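PDB 4I6K: amidohydrolase family protein from Acinetobacter baumannii, which probably hydrolyses 2-pyrone-4,6-dicarboxylate or a related lactone, as an amidohydrolase-family enzyme. Local coordinates for residues Val122-Phe127 with Trp151-His156; Lys141-Val146 with Tyr172-Val177; Gln168-Ser173 with Lys205-Lys210. One frame throughout, in Å; residues are numbered along the deposited sequence.

Contact 1: residues Val122-Phe127 with Trp151-His156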
loop_
_atom_site.group_PDB
_atom_site.type_symbol
_atom_site.label_atom_id
_atom_site.label_comp_id
_atom_site.label_asym_id
_atom_site.label_seq_id
_atom_site.Cartn_x
_atom_site.Cartn_y
_atom_site.Cartn_z
ATOM N N VAL A 122 -5.238 4.569 6.937
ATOM C CA VAL A 122 -4.708 5.817 6.425
ATOM C C VAL A 122 -3.277 5.549 5.971
ATOM O O VAL A 122 -2.660 4.582 6.416
ATOM C CB VAL A 122 -4.695 6.911 7.509
ATOM C CG1 VAL A 122 -6.109 7.336 7.844
ATOM C CG2 VAL A 122 -3.983 6.407 8.756
ATOM N N ARG A 123 -2.746 6.407 5.106
ATOM C CA ARG A 123 -1.434 6.169 4.518
ATOM C C ARG A 123 -0.461 7.301 4.808
ATOM O O ARG A 123 -0.793 8.476 4.653
ATOM C CB ARG A 123 -1.574 5.999 3.009
ATOM C CG ARG A 123 -0.335 5.479 2.296
ATOM C CD ARG A 123 -0.619 5.374 0.800
ATOM N NE ARG A 123 0.376 4.574 0.095
ATOM C CZ ARG A 123 0.854 4.869 -1.110
ATOM N NH1 ARG A 123 1.753 4.076 -1.676
ATOM N NH2 ARG A 123 0.445 5.968 -1.738
ATOM N N LEU A 124 0.740 6.930 5.234
ATOM C CA LEU A 124 1.852 7.867 5.354
ATOM C C LEU A 124 2.753 7.695 4.140
ATOM O O LEU A 124 3.611 6.812 4.118
ATOM C CB LEU A 124 2.651 7.587 6.628
ATOM C CG LEU A 124 2.111 8.153 7.939
ATOM C CD1 LEU A 124 2.622 7.336 9.123
ATOM C CD2 LEU A 124 2.506 9.616 8.083
ATOM N N ASN A 125 2.534 8.520 3.118
ATOM C CA ASN A 125 3.339 8.460 1.910
ATOM C C ASN A 125 4.391 9.535 2.002
ATOM O O ASN A 125 4.121 10.697 1.736
ATOM C CB ASN A 125 2.470 8.664 0.673
ATOM C CG ASN A 125 3.212 8.373 -0.611
ATOM O OD1 ASN A 125 4.409 8.075 -0.596
ATOM N ND2 ASN A 125 2.504 8.447 -1.733
ATOM N N LEU A 126 5.596 9.139 2.393
ATOM C CA LEU A 126 6.607 10.107 2.804
ATOM C C LEU A 126 7.699 10.343 1.785
ATOM O O LEU A 126 8.681 11.010 2.083
ATOM C CB LEU A 126 7.235 9.696 4.135
ATOM C CG LEU A 126 6.244 9.638 5.295
ATOM C CD1 LEU A 126 6.971 9.181 6.538
ATOM C CD2 LEU A 126 5.573 10.987 5.493
ATOM N N PHE A 127 7.543 9.807 0.583
ATOM C CA PHE A 127 8.516 10.099 -0.446
ATOM C C PHE A 127 8.519 11.584 -0.772
ATOM O O PHE A 127 7.455 12.203 -0.885
ATOM C CB PHE A 127 8.283 9.249 -1.686
ATOM C CG PHE A 127 8.942 7.916 -1.610
ATOM C CD1 PHE A 127 10.229 7.741 -2.093
ATOM C CD2 PHE A 127 8.298 6.843 -1.012
ATOM C CE1 PHE A 127 10.859 6.501 -2.001
ATOM C CE2 PHE A 127 8.914 5.605 -0.922
ATOM C CZ PHE A 127 10.199 5.431 -1.421
ATOM N N TRP A 151 -8.604 0.576 12.248
ATOM C CA TRP A 151 -8.008 0.926 10.983
ATOM C C TRP A 151 -6.580 0.449 10.951
ATOM O O TRP A 151 -5.955 0.283 11.991
ATOM C CB TRP A 151 -8.020 2.438 10.848
ATOM C CG TRP A 151 -9.231 2.922 10.191
ATOM C CD1 TRP A 151 -10.332 2.187 9.866
ATOM C CD2 TRP A 151 -9.500 4.264 9.782
ATOM N NE1 TRP A 151 -11.268 2.990 9.264
ATOM C CE2 TRP A 151 -10.784 4.273 9.205
ATOM C CE3 TRP A 151 -8.773 5.461 9.843
ATOM C CZ2 TRP A 151 -11.363 5.436 8.683
ATOM C CZ3 TRP A 151 -9.346 6.617 9.321
ATOM C CH2 TRP A 151 -10.631 6.597 8.757
ATOM N N GLN A 152 -6.053 0.247 9.752
ATOM C CA GLN A 152 -4.633 -0.033 9.595
ATOM C C GLN A 152 -3.862 1.283 9.329
ATOM O O GLN A 152 -4.453 2.316 8.951
ATOM C CB GLN A 152 -4.441 -0.990 8.427
ATOM C CG GLN A 152 -4.778 -0.349 7.076
ATOM C CD GLN A 152 -4.487 -1.277 5.922
ATOM O OE1 GLN A 152 -5.154 -2.293 5.757
ATOM N NE2 GLN A 152 -3.469 -0.948 5.128
ATOM N N VAL A 153 -2.549 1.247 9.543
ATOM C CA VAL A 153 -1.661 2.318 9.093
ATOM C C VAL A 153 -0.715 1.810 7.992
ATOM O O VAL A 153 0.111 0.925 8.231
ATOM C CB VAL A 153 -0.842 2.926 10.255
ATOM C CG1 VAL A 153 0.190 3.910 9.730
ATOM C CG2 VAL A 153 -1.760 3.602 11.263
ATOM N N GLU A 154 -0.854 2.380 6.794
ATOM C CA GLU A 154 -0.068 1.999 5.617
ATOM C C GLU A 154 1.103 2.958 5.414
ATOM O O GLU A 154 0.939 4.180 5.497
ATOM C CB GLU A 154 -0.966 1.986 4.370
ATOM C CG GLU A 154 -0.300 1.484 3.083
ATOM C CD GLU A 154 -1.230 1.560 1.862
ATOM O OE1 GLU A 154 -2.336 2.143 1.966
ATOM O OE2 GLU A 154 -0.854 1.031 0.795
ATOM N N LEU A 155 2.288 2.407 5.154
ATOM C CA LEU A 155 3.473 3.237 4.924
ATOM C C LEU A 155 4.013 3.081 3.512
ATOM O O LEU A 155 4.162 1.969 3.000
ATOM C CB LEU A 155 4.600 2.897 5.912
ATOM C CG LEU A 155 4.201 2.745 7.382
ATOM C CD1 LEU A 155 5.417 2.432 8.264
ATOM C CD2 LEU A 155 3.469 3.986 7.859
ATOM N N HIS A 156 4.301 4.209 2.885
ATOM C CA HIS A 156 5.109 4.202 1.696
ATOM C C HIS A 156 6.273 5.127 1.986
ATOM O O HIS A 156 6.085 6.326 2.157
ATOM C CB HIS A 156 4.320 4.679 0.491
ATOM C CG HIS A 156 5.073 4.549 -0.793
ATOM N ND1 HIS A 156 5.207 5.588 -1.692
ATOM C CD2 HIS A 156 5.768 3.508 -1.312
ATOM C CE1 HIS A 156 5.932 5.183 -2.719
ATOM N NE2 HIS A 156 6.283 3.925 -2.515
#
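The imidazole of His156 has the ring of Phe127 over one face, with Phe127 CE2 lying 3.4 Å above the imidazole plane near its centre, and the side-chain amide of Asn125 at its edge. The two aromatic planes are inclined at 36°. At the edge, His156 ND1 donates to Asn125 OD1 over 2.8 Å; the bond lies close to the imidazole plane but reaches the oxygen from above the amide plane. His156 CB sits over one face of the Arg123 guanidinium, 3.4 Å from Arg123 NH1, and the guanidinium and imidazole planes are 14° apart. With CG anti to the backbone N (chi1 -169°) and an extended chain, Arg123 lies alongside His156, pointing the same way, and crosses Glu154 at a slant; the Arg123 NE to Glu154 OE2 salt bridge is long at 3.8 Å. The stronger partners are Asp179 for Arg123 and Lys210 for Glu154.

On the other face of the sheet Leu124 CD1 meets Leu155 CD2 at 3.7 Å, and Val122 CG1 packs against Trp151 CZ3 at 3.6 Å. Between these layers the parallel backbones are joined by five hydrogen bonds, from Val122 N to Gln152 O at one end to Leu126 N to His156 O at the other. Arg123 NH1 and Asn125 ND2 hydrogen-bond to a bound citrate, probably from the crystallisation liquor. The strands belong to a right-handed beta-alpha-beta unit of a TIM-like amidohydrolase barrel, and the polar residues round the citrate are consistent with an active-site pocket.

Contact 2: residues Lys141-Val146 with Tyr172-Val177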
loop_
_atom_site.group_PDB
_atom_site.type_symbol
_atom_site.label_atom_id
_atom_site.label_comp_id
_atom_site.label_asym_id
_atom_site.label_seq_id
_atom_site.Cartn_x
_atom_site.Cartn_y
_atom_site.Cartn_z
ATOM N N LYS A 141 -2.425 11.332 19.597
ATOM C CA LYS A 141 -3.878 11.382 19.689
ATOM C C LYS A 141 -4.555 10.855 18.427
ATOM O O LYS A 141 -5.470 10.029 18.491
ATOM C CB LYS A 141 -4.375 12.788 20.007
ATOM C CG LYS A 141 -5.791 12.751 20.547
ATOM C CD LYS A 141 -5.951 11.472 21.377
ATOM C CE LYS A 141 -7.267 10.763 21.097
ATOM N NZ LYS A 141 -7.112 9.278 21.151
ATOM N N PHE A 142 -4.118 11.364 17.283
ATOM C CA PHE A 142 -4.558 10.842 15.998
ATOM C C PHE A 142 -4.442 9.328 16.013
ATOM O O PHE A 142 -5.401 8.613 15.733
ATOM C CB PHE A 142 -3.669 11.400 14.889
ATOM C CG PHE A 142 -4.021 10.895 13.526
ATOM C CD1 PHE A 142 -3.120 10.154 12.797
ATOM C CD2 PHE A 142 -5.261 11.155 12.983
ATOM C CE1 PHE A 142 -3.444 9.697 11.548
ATOM C CE2 PHE A 142 -5.586 10.697 11.743
ATOM C CZ PHE A 142 -4.682 9.968 11.023
ATOM N N LEU A 143 -3.251 8.848 16.362
ATOM C CA LEU A 143 -2.942 7.429 16.279
ATOM C C LEU A 143 -3.772 6.588 17.216
ATOM O O LEU A 143 -4.187 5.505 16.848
ATOM C CB LEU A 143 -1.463 7.186 16.532
ATOM C CG LEU A 143 -0.589 7.671 15.386
ATOM C CD1 LEU A 143 0.859 7.636 15.799
ATOM C CD2 LEU A 143 -0.829 6.832 14.121
ATOM N N ARG A 144 -4.009 7.074 18.432
ATOM C CA ARG A 144 -4.902 6.359 19.343
ATOM C C ARG A 144 -6.299 6.253 18.741
ATOM O O ARG A 144 -6.998 5.254 18.911
ATOM C CB ARG A 144 -4.940 7.044 20.705
ATOM C CG ARG A 144 -3.673 6.826 21.511
ATOM C CD ARG A 144 -3.381 5.350 21.639
ATOM N NE ARG A 144 -2.003 5.076 22.050
ATOM C CZ ARG A 144 -1.526 3.852 22.272
ATOM N NH1 ARG A 144 -0.253 3.674 22.638
ATOM N NH2 ARG A 144 -2.331 2.802 22.128
ATOM N N ASN A 145 -6.698 7.287 18.007
ATOM C CA ASN A 145 -7.984 7.258 17.320
ATOM C C ASN A 145 -8.071 6.189 16.231
ATOM O O ASN A 145 -9.037 5.426 16.186
ATOM C CB ASN A 145 -8.303 8.627 16.740
ATOM C CG ASN A 145 -8.780 9.595 17.788
ATOM O OD1 ASN A 145 -9.500 9.221 18.718
ATOM N ND2 ASN A 145 -8.390 10.852 17.645
ATOM N N VAL A 146 -7.061 6.151 15.359
ATOM C CA VAL A 146 -6.939 5.109 14.342
ATOM C C VAL A 146 -6.976 3.714 14.984
ATOM O O VAL A 146 -7.650 2.805 14.501
ATOM C CB VAL A 146 -5.617 5.254 13.504
ATOM C CG1 VAL A 146 -5.518 4.164 12.415
ATOM C CG2 VAL A 146 -5.529 6.612 12.856
ATOM N N TYR A 172 1.190 0.738 19.308
ATOM C CA TYR A 172 -0.233 0.761 19.021
ATOM C C TYR A 172 -0.643 -0.610 18.549
ATOM O O TYR A 172 0.156 -1.326 17.972
ATOM C CB TYR A 172 -0.539 1.779 17.923
ATOM C CG TYR A 172 -0.095 3.170 18.260
ATOM C CD1 TYR A 172 -0.987 4.087 18.801
ATOM C CD2 TYR A 172 1.223 3.572 18.053
ATOM C CE1 TYR A 172 -0.585 5.374 19.133
ATOM C CE2 TYR A 172 1.635 4.862 18.373
ATOM C CZ TYR A 172 0.726 5.753 18.922
ATOM O OH TYR A 172 1.115 7.032 19.246
ATOM N N SER A 173 -1.902 -0.947 18.719
ATOM C CA SER A 173 -2.412 -2.264 18.392
ATOM C C SER A 173 -2.793 -2.480 16.947
ATOM O O SER A 173 -3.208 -3.557 16.590
ATOM C CB SER A 173 -3.620 -2.573 19.240
ATOM O OG SER A 173 -3.282 -2.485 20.592
ATOM N N PHE A 174 -2.699 -1.454 16.128
ATOM C CA PHE A 174 -3.107 -1.603 14.723
ATOM C C PHE A 174 -2.120 -2.353 13.840
ATOM O O PHE A 174 -0.925 -2.452 14.136
ATOM C CB PHE A 174 -3.478 -0.258 14.065
ATOM C CG PHE A 174 -2.477 0.868 14.314
ATOM C CD1 PHE A 174 -1.145 0.745 13.929
ATOM C CD2 PHE A 174 -2.889 2.065 14.906
ATOM C CE1 PHE A 174 -0.237 1.784 14.154
ATOM C CE2 PHE A 174 -1.984 3.112 15.126
ATOM C CZ PHE A 174 -0.664 2.970 14.753
ATOM N N ASP A 175 -2.644 -2.878 12.742
ATOM C CA ASP A 175 -1.824 -3.447 11.687
ATOM C C ASP A 175 -1.005 -2.348 11.031
ATOM O O ASP A 175 -1.512 -1.257 10.779
ATOM C CB ASP A 175 -2.735 -4.089 10.647
ATOM C CG ASP A 175 -3.532 -5.240 11.220
ATOM O OD1 ASP A 175 -4.777 -5.237 11.094
ATOM O OD2 ASP A 175 -2.903 -6.144 11.815
ATOM N N VAL A 176 0.264 -2.625 10.769
ATOM C CA VAL A 176 1.075 -1.698 9.985
ATOM C C VAL A 176 1.439 -2.347 8.652
ATOM O O VAL A 176 1.961 -3.461 8.592
ATOM C CB VAL A 176 2.356 -1.252 10.713
ATOM C CG1 VAL A 176 3.022 -0.102 9.957
ATOM C CG2 VAL A 176 2.061 -0.833 12.155
ATOM N N VAL A 177 1.141 -1.647 7.573
ATOM C CA VAL A 177 1.259 -2.229 6.248
ATOM C C VAL A 177 2.339 -1.492 5.488
ATOM O O VAL A 177 2.339 -0.267 5.444
ATOM C CB VAL A 177 -0.087 -2.130 5.510
ATOM C CG1 VAL A 177 -0.008 -2.801 4.164
ATOM C CG2 VAL A 177 -1.193 -2.761 6.378
HETATM O O HOH W 1 0.261 7.187 22.053
#
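Leu143 and Arg144, neighbours on helix 137-148, address the ring of Tyr172 in different ways. Leu143 crosses the tyrosine at about a right angle: its CB lies 3.3 Å from Tyr172 CE1, while its CD1 reaches on to the hydroxyl end of the ring. Arg144 starts away from the loop, yet a bend at chi2 (-54°) swings its guanidinium back over the tyrosine. Tyr172 CD1 then sits 3.5 Å above the centre of the guanidinium plane, and the two planes are inclined at 37°, which makes the overlap partial and tilted. A water in the guanidinium plane accepts from Arg144 NE at 3.1 Å and also hydrogen-bonds to Tyr172 OH, bridging the two polar ends. The guanidinium has its stronger partner in Glu147, one turn farther along the helix.

Phe174 meets the helix obliquely. Leu143 O lies at the edge of its ring, near the plane, 3.7 Å from Phe174 CE2, and Leu143 CD2 touches Phe174 CZ at 3.9 Å. Beyond, Val146 CG1 approaches Phe174 CD2 at 4.2 Å. Leu143 is therefore wedged against both aromatic residues, one branch to each. Phe174 also packs on Val153 of strand 152-156, joining helix and sheet. This is helix-to-loop packing in an alpha/beta barrel, where an outer helix is packed against the loop that leads into strand 176-178.

Contact 3: residues Gln168-Ser173 with Lys205-Lys210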
loop_
_atom_site.group_PDB
_atom_site.type_symbol
_atom_site.label_atom_id
_atom_site.label_comp_id
_atom_site.label_asym_id
_atom_site.label_seq_id
_atom_site.Cartn_x
_atom_site.Cartn_y
_atom_site.Cartn_z
ATOM N N GLN A 168 8.163 3.702 16.643
ATOM C CA GLN A 168 7.067 4.511 17.193
ATOM C C GLN A 168 5.703 3.833 17.058
ATOM O O GLN A 168 4.850 3.891 17.968
ATOM C CB GLN A 168 7.052 5.887 16.524
ATOM C CG GLN A 168 7.975 6.858 17.228
ATOM C CD GLN A 168 8.695 7.789 16.282
ATOM O OE1 GLN A 168 9.693 8.406 16.654
ATOM N NE2 GLN A 168 8.201 7.897 15.051
ATOM N N LEU A 169 5.510 3.176 15.921
ATOM C CA LEU A 169 4.263 2.494 15.656
ATOM C C LEU A 169 4.154 1.215 16.506
ATOM O O LEU A 169 3.058 0.685 16.709
ATOM C CB LEU A 169 4.123 2.236 14.152
ATOM C CG LEU A 169 4.113 3.530 13.303
ATOM C CD1 LEU A 169 3.992 3.266 11.803
ATOM C CD2 LEU A 169 3.004 4.463 13.743
ATOM N N ASN A 170 5.284 0.743 17.037
ATOM C CA ASN A 170 5.272 -0.437 17.916
ATOM C C ASN A 170 4.311 -0.311 19.089
ATOM O O ASN A 170 3.899 -1.319 19.677
ATOM C CB ASN A 170 6.670 -0.718 18.468
ATOM C CG ASN A 170 7.473 -1.594 17.563
ATOM O OD1 ASN A 170 7.033 -1.922 16.472
ATOM N ND2 ASN A 170 8.656 -1.991 18.009
ATOM N N GLU A 171 3.962 0.931 19.419
ATOM C CA GLU A 171 3.191 1.247 20.615
ATOM C C GLU A 171 1.669 1.200 20.454
ATOM O O GLU A 171 0.942 1.577 21.365
ATOM C CB GLU A 171 3.583 2.625 21.119
ATOM C CG GLU A 171 5.069 2.809 21.286
ATOM C CD GLU A 171 5.406 4.056 22.065
ATOM O OE1 GLU A 171 6.537 4.135 22.597
ATOM O OE2 GLU A 171 4.535 4.950 22.150
ATOM N N TYR A 172 1.190 0.738 19.308
ATOM C CA TYR A 172 -0.233 0.761 19.021
ATOM C C TYR A 172 -0.643 -0.610 18.549
ATOM O O TYR A 172 0.156 -1.326 17.972
ATOM C CB TYR A 172 -0.539 1.779 17.923
ATOM C CG TYR A 172 -0.095 3.170 18.260
ATOM C CD1 TYR A 172 -0.987 4.087 18.801
ATOM C CD2 TYR A 172 1.223 3.572 18.053
ATOM C CE1 TYR A 172 -0.585 5.374 19.133
ATOM C CE2 TYR A 172 1.635 4.862 18.373
ATOM C CZ TYR A 172 0.726 5.753 18.922
ATOM O OH TYR A 172 1.115 7.032 19.246
ATOM N N SER A 173 -1.902 -0.947 18.719
ATOM C CA SER A 173 -2.412 -2.264 18.392
ATOM C C SER A 173 -2.793 -2.480 16.947
ATOM O O SER A 173 -3.208 -3.557 16.590
ATOM C CB SER A 173 -3.620 -2.573 19.240
ATOM O OG SER A 173 -3.282 -2.485 20.592
ATOM N N LYS A 205 3.446 -10.166 14.584
ATOM C CA LYS A 205 2.161 -9.880 15.232
ATOM C C LYS A 205 1.566 -8.545 14.814
ATOM O O LYS A 205 0.457 -8.208 15.231
ATOM C CB LYS A 205 2.300 -9.880 16.760
ATOM C CG LYS A 205 2.254 -11.257 17.439
ATOM C CD LYS A 205 0.882 -11.898 17.295
ATOM C CE LYS A 205 0.297 -12.267 18.651
ATOM N NZ LYS A 205 1.345 -12.710 19.610
ATOM N N GLN A 206 2.297 -7.769 14.018
ATOM C CA GLN A 206 1.803 -6.437 13.663
ATOM C C GLN A 206 1.980 -5.993 12.222
ATOM O O GLN A 206 1.141 -5.251 11.695
ATOM C CB GLN A 206 2.392 -5.360 14.565
ATOM C CG GLN A 206 1.917 -3.975 14.153
ATOM C CD GLN A 206 2.550 -2.875 14.973
ATOM O OE1 GLN A 206 3.737 -2.933 15.308
ATOM N NE2 GLN A 206 1.763 -1.866 15.303
ATOM N N HIS A 207 3.071 -6.411 11.595
ATOM C CA HIS A 207 3.427 -5.851 10.293
ATOM C C HIS A 207 3.024 -6.715 9.120
ATOM O O HIS A 207 3.112 -7.935 9.197
ATOM C CB HIS A 207 4.920 -5.569 10.227
ATOM C CG HIS A 207 5.382 -4.611 11.270
ATOM N ND1 HIS A 207 6.053 -5.016 12.404
ATOM C CD2 HIS A 207 5.242 -3.272 11.371
ATOM C CE1 HIS A 207 6.326 -3.960 13.149
ATOM N NE2 HIS A 207 5.843 -2.889 12.546
ATOM N N TRP A 208 2.583 -6.059 8.044
ATOM C CA TRP A 208 2.235 -6.708 6.779
ATOM C C TRP A 208 3.059 -6.067 5.673
ATOM O O TRP A 208 3.327 -4.858 5.710
ATOM C CB TRP A 208 0.751 -6.520 6.444
ATOM C CG TRP A 208 -0.189 -7.046 7.470
ATOM C CD1 TRP A 208 -0.404 -6.542 8.721
ATOM C CD2 TRP A 208 -1.053 -8.184 7.339
ATOM N NE1 TRP A 208 -1.344 -7.305 9.383
ATOM C CE2 TRP A 208 -1.767 -8.310 8.550
ATOM C CE3 TRP A 208 -1.294 -9.106 6.315
ATOM C CZ2 TRP A 208 -2.703 -9.326 8.765
ATOM C CZ3 TRP A 208 -2.231 -10.121 6.532
ATOM C CH2 TRP A 208 -2.918 -10.220 7.746
ATOM N N ILE A 209 3.444 -6.869 4.681
ATOM C CA ILE A 209 4.186 -6.335 3.544
ATOM C C ILE A 209 3.494 -6.597 2.213
ATOM O O ILE A 209 3.043 -7.723 1.937
ATOM C CB ILE A 209 5.597 -6.912 3.469
ATOM C CG1 ILE A 209 6.331 -6.646 4.774
ATOM C CG2 ILE A 209 6.331 -6.291 2.303
ATOM C CD1 ILE A 209 7.521 -7.536 4.979
ATOM N N LYS A 210 3.410 -5.543 1.399
ATOM C CA LYS A 210 2.851 -5.635 0.057
ATOM C C LYS A 210 3.958 -6.027 -0.907
ATOM O O LYS A 210 4.991 -5.364 -0.953
ATOM C CB LYS A 210 2.246 -4.293 -0.374
ATOM C CG LYS A 210 1.211 -3.702 0.577
ATOM C CD LYS A 210 0.069 -3.088 -0.216
ATOM C CE LYS A 210 -0.692 -2.064 0.587
ATOM N NZ LYS A 210 -1.869 -1.559 -0.188
#
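Gln206 reaches the turn at the end of helix 159-169 with an extended side chain, CG anti to its own backbone N (chi1 178°), and its amide is the close-fitting part of the contact. Gln206 NE2 donates to Leu169 O at 3.2 Å, and the bond is nearly straight, with an N-H...O angle of 170°. The acceptor lies in the plane of the glutamine amide, whereas the donor stands well above the plane of the Leu169 carbonyl. That oxygen also accepts from Tyr172 N, which closes the type I turn from Leu169 to Tyr172, and the two donors come to it from opposite faces of its plane. Gln206 NE2 has a second acceptor in Phe174 O, so one amide group ties the turn to the chain just before strand 176-178.

In the amidohydrolase barrel, the loop between helix 159-169 and strand 176-178 is thus gripped by Gln206, just ahead of the neighbouring strand 207-210.

The exposed side is looser. Asn170, on the outside of the turn, brings OD1 to 3.6 Å from Gln206 OE1, a separation at which two acceptor oxygens are merely neighbours. The same Asn170 OD1 lies at the edge of the His207 ring, 4.0 Å from His207 CE1, with the amide and imidazole planes 49° apart. His207 is held instead through ND1, which is hydrogen-bonded to the backbone N of Asn203.

The three contacts follow consecutive steps round one parallel sheet. Contact 1 pairs strands 119-125 and 152-156, contact 2 sets helix 137-148, which connects them, against the loop entering strand 176-178, and contact 3 joins the end of helix 159-169 to the start of strand 207-210. Centres of contacts 1 and 2 lie about 11 Å apart, as do those of 1 and 3, and those of 2 and 3 about 9 Å. Segments of contacts 1 and 2 alternate along the chain, while contacts 2 and 3 share Tyr172 and Ser173. Contact 1 lies nearest the chain's centre, beside the citrate; in the other two, one loop meets helix 137-148 and then Gln206 ahead of strand 207-210.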